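PDB 4NG4: phosphoglycerate kinase from Coxiella burnetii, which catalyses the reversible transfer of a phosphate group between ATP and (2R)-3-phosphoglycerate, the second step of the glycolytic route from glyceraldehyde 3-phosphate to pyruvate. Local coordinates for residues Gln254-Lys259 / Val265-Pro270. Residues are numbered along the deposited sequence; the frame is centred on the assembly and turned at random.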
ATOM      1  N   GLN A 254     -19.640 -10.943  13.657  1.00 24.86           N
ATOM      2  CA  GLN A 254     -20.752 -10.616  14.543  1.00 25.88           C
ATOM      3  C   GLN A 254     -20.261  -9.813  15.718  1.00 26.93           C
ATOM      4  O   GLN A 254     -20.864  -8.815  16.088  1.00 27.86           O
ATOM      5  CB  GLN A 254     -21.449 -11.888  15.039  1.00 27.11           C
ATOM      6  CG  GLN A 254     -22.863 -11.647  15.595  1.00 28.33           C
ATOM      7  CD  GLN A 254     -23.304 -12.681  16.608  1.00 30.74           C
ATOM      8  OE1 GLN A 254     -22.598 -13.654  16.898  1.00 31.80           O
ATOM      9  NE2 GLN A 254     -24.476 -12.462  17.172  1.00 33.35           N
ATOM     10  N   GLN A 255     -19.160 -10.254  16.300  1.00 27.70           N
ATOM     11  CA  GLN A 255     -18.573  -9.554  17.432  1.00 28.98           C
ATOM     12  C   GLN A 255     -18.035  -8.192  17.030  1.00 27.98           C
ATOM     13  O   GLN A 255     -18.066  -7.253  17.816  1.00 28.99           O
ATOM     14  CB  GLN A 255     -17.448 -10.379  18.020  1.00 30.17           C
ATOM     15  CG  GLN A 255     -16.946  -9.873  19.346  1.00 32.86           C
ATOM     16  CD  GLN A 255     -15.587 -10.416  19.653  1.00 34.67           C
ATOM     17  OE1 GLN A 255     -14.573  -9.950  19.112  1.00 33.86           O
ATOM     18  NE2 GLN A 255     -15.545 -11.425  20.515  1.00 37.95           N
ATOM     19  N   PHE A 256     -17.516  -8.084  15.816  1.00 26.21           N
ATOM     20  CA  PHE A 256     -17.046  -6.793  15.329  1.00 25.59           C
ATOM     21  C   PHE A 256     -18.219  -5.824  15.147  1.00 25.30           C
ATOM     22  O   PHE A 256     -18.115  -4.640  15.474  1.00 25.55           O
ATOM     23  CB  PHE A 256     -16.275  -6.941  14.023  1.00 24.24           C
ATOM     24  CG  PHE A 256     -15.749  -5.649  13.505  1.00 23.89           C
ATOM     25  CD1 PHE A 256     -16.547  -4.821  12.741  1.00 23.90           C
ATOM     26  CD2 PHE A 256     -14.480  -5.232  13.825  1.00 24.58           C
ATOM     27  CE1 PHE A 256     -16.071  -3.611  12.279  1.00 23.83           C
ATOM     28  CE2 PHE A 256     -14.008  -4.026  13.384  1.00 25.21           C
ATOM     29  CZ  PHE A 256     -14.805  -3.209  12.607  1.00 24.50           C
ATOM     30  N   TRP A 257     -19.335  -6.340  14.635  1.00 24.94           N
ATOM     31  CA  TRP A 257     -20.569  -5.548  14.497  1.00 24.82           C
ATOM     32  C   TRP A 257     -20.965  -4.967  15.844  1.00 26.49           C
ATOM     33  O   TRP A 257     -21.343  -3.805  15.929  1.00 26.54           O
ATOM     34  CB  TRP A 257     -21.748  -6.377  13.926  1.00 24.20           C
ATOM     35  CG  TRP A 257     -22.921  -5.480  13.565  1.00 24.40           C
ATOM     36  CD1 TRP A 257     -23.124  -4.808  12.382  1.00 23.64           C
ATOM     37  CD2 TRP A 257     -24.007  -5.124  14.411  1.00 24.53           C
ATOM     38  NE1 TRP A 257     -24.273  -4.066  12.445  1.00 22.44           N
ATOM     39  CE2 TRP A 257     -24.834  -4.236  13.681  1.00 24.40           C
ATOM     40  CE3 TRP A 257     -24.361  -5.459  15.717  1.00 27.50           C
ATOM     41  CZ2 TRP A 257     -26.006  -3.702  14.210  1.00 26.62           C
ATOM     42  CZ3 TRP A 257     -25.521  -4.928  16.243  1.00 29.38           C
ATOM     43  CH2 TRP A 257     -26.336  -4.063  15.486  1.00 29.08           C
ATOM     44  N   GLU A 258     -20.882  -5.790  16.888  1.00 27.81           N
ATOM     45  CA  GLU A 258     -21.285  -5.369  18.231  1.00 30.20           C
ATOM     46  C   GLU A 258     -20.337  -4.312  18.810  1.00 31.00           C
ATOM     47  O   GLU A 258     -20.784  -3.308  19.338  1.00 31.82           O
ATOM     48  CB  GLU A 258     -21.382  -6.578  19.152  1.00 31.65           C
ATOM     49  CG  GLU A 258     -22.532  -7.507  18.768  1.00 32.15           C
ATOM     50  CD  GLU A 258     -22.595  -8.780  19.611  1.00 35.01           C
ATOM     51  OE1 GLU A 258     -21.753  -8.933  20.542  1.00 36.83           O
ATOM     52  OE2 GLU A 258     -23.491  -9.623  19.334  1.00 35.81           O
ATOM     53  N   LYS A 259     -19.033  -4.538  18.678  1.00 30.94           N
ATOM     54  CA  LYS A 259     -18.031  -3.556  19.069  1.00 31.91           C
ATOM     55  C   LYS A 259     -18.326  -2.209  18.440  1.00 31.13           C
ATOM     56  O   LYS A 259     -18.177  -1.166  19.082  1.00 32.23           O
ATOM     57  CB  LYS A 259     -16.640  -3.995  18.608  1.00 31.47           C
ATOM     58  CG  LYS A 259     -15.871  -4.934  19.557  1.00 33.57           C
ATOM     59  CD  LYS A 259     -14.996  -5.902  18.739  1.00 32.66           C
ATOM     60  CE  LYS A 259     -13.613  -6.136  19.294  1.00 33.26           C
ATOM     61  NZ  LYS A 259     -12.715  -6.567  18.193  1.00 31.17           N
ATOM     62  N   VAL A 265     -20.035   3.639  16.127  1.00 31.57           N
ATOM     63  CA  VAL A 265     -19.477   3.789  14.805  1.00 29.99           C
ATOM     64  C   VAL A 265     -20.507   3.260  13.822  1.00 29.01           C
ATOM     65  O   VAL A 265     -20.914   2.104  13.907  1.00 28.34           O
ATOM     66  CB  VAL A 265     -18.182   2.993  14.669  1.00 29.13           C
ATOM     67  CG1 VAL A 265     -17.781   2.887  13.215  1.00 27.11           C
ATOM     68  CG2 VAL A 265     -17.068   3.629  15.511  1.00 30.56           C
ATOM     69  N   SER A 266     -20.954   4.105  12.900  1.00 29.15           N
ATOM     70  CA  SER A 266     -21.956   3.677  11.946  1.00 28.54           C
ATOM     71  C   SER A 266     -21.360   2.659  10.982  1.00 26.51           C
ATOM     72  O   SER A 266     -20.251   2.812  10.491  1.00 26.15           O
ATOM     73  CB  SER A 266     -22.536   4.861  11.185  1.00 29.55           C
ATOM     74  OG  SER A 266     -23.280   4.391  10.075  1.00 30.29           O
ATOM     75  N   LEU A 267     -22.115   1.612  10.719  1.00 25.84           N
ATOM     76  CA  LEU A 267     -21.614   0.485   9.988  1.00 24.37           C
ATOM     77  C   LEU A 267     -22.755  -0.044   9.110  1.00 23.93           C
ATOM     78  O   LEU A 267     -23.251  -1.151   9.314  1.00 23.53           O
ATOM     79  CB  LEU A 267     -21.115  -0.550  10.992  1.00 24.38           C
ATOM     80  CG  LEU A 267     -20.111  -1.584  10.529  1.00 23.66           C
ATOM     81  CD1 LEU A 267     -19.685  -2.437  11.712  1.00 24.16           C
ATOM     82  CD2 LEU A 267     -20.680  -2.453   9.446  1.00 23.01           C
ATOM     83  N   PRO A 268     -23.169   0.753   8.113  1.00 24.26           N
ATOM     84  CA  PRO A 268     -24.297   0.384   7.263  1.00 24.15           C
ATOM     85  C   PRO A 268     -23.930  -0.738   6.349  1.00 22.61           C
ATOM     86  O   PRO A 268     -22.957  -0.635   5.638  1.00 22.44           O
ATOM     87  CB  PRO A 268     -24.534   1.646   6.432  1.00 24.94           C
ATOM     88  CG  PRO A 268     -23.180   2.234   6.271  1.00 24.95           C
ATOM     89  CD  PRO A 268     -22.453   1.929   7.579  1.00 24.98           C
ATOM     90  N   LEU A 269     -24.699  -1.807   6.383  1.00 22.50           N
ATOM     91  CA  LEU A 269     -24.484  -2.935   5.489  1.00 21.65           C
ATOM     92  C   LEU A 269     -25.333  -2.746   4.244  1.00 22.04           C
ATOM     93  O   LEU A 269     -26.228  -1.926   4.244  1.00 22.91           O
ATOM     94  CB  LEU A 269     -24.859  -4.232   6.197  1.00 21.54           C
ATOM     95  CG  LEU A 269     -23.814  -4.888   7.101  1.00 20.99           C
ATOM     96  CD1 LEU A 269     -22.944  -3.879   7.821  1.00 20.80           C
ATOM     97  CD2 LEU A 269     -24.547  -5.797   8.069  1.00 20.38           C
ATOM     98  N   PRO A 270     -25.052  -3.504   3.173  1.00 22.04           N
ATOM     99  CA  PRO A 270     -25.894  -3.445   1.965  1.00 22.75           C
ATOM    100  C   PRO A 270     -27.341  -3.752   2.277  1.00 23.55           C
ATOM    101  O   PRO A 270     -27.607  -4.805   2.865  1.00 23.80           O
ATOM    102  CB  PRO A 270     -25.308  -4.548   1.073  1.00 22.05           C
ATOM    103  CG  PRO A 270     -23.875  -4.677   1.510  1.00 21.14           C
ATOM    104  CD  PRO A 270     -23.870  -4.372   2.988  1.00 21.19           C
TER
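Trp257 and Leu267 bring the helix 250-263 and the extended chain that follows it closest together, with their CA atoms 7.6 Å apart and no hydrogen bond between the two segments. The link is made by side chains, and every close contact between the segments is made by one methyl, Leu267 CD1. Leu267 points toward the helix and sends its CD1 between the neighbouring aromatics Phe256 and Trp257. On one side CD1 lies 3.8 Å from CE1 of Phe256, arriving at the edge of the phenyl ring and near its plane. On the other it comes to 4.2 Å from CD1 of Trp257, meeting the indole obliquely at its five-membered ring. In Phe256, CG stands anti to the backbone N (chi1 -179°), beside the carbonyl carbon, and from there the ring edge reaches the leucine methyl. The two aromatics differ in setting: Phe256 is buried and also packs on Leu212 and Leu216 of helix 209-216, whereas Trp257 is exposed. One residue before the leucine, backbone hydrogen bonds join Ser266 to Asp220 and Leu222, the latter in edge strand 221-226. Here the chain leaving helix 250-263 turns back past the helix on its way to strand 272-276, forming the loop that joins the two in the nucleotide-binding, Rossmann-like C-terminal domain of phosphoglycerate kinase.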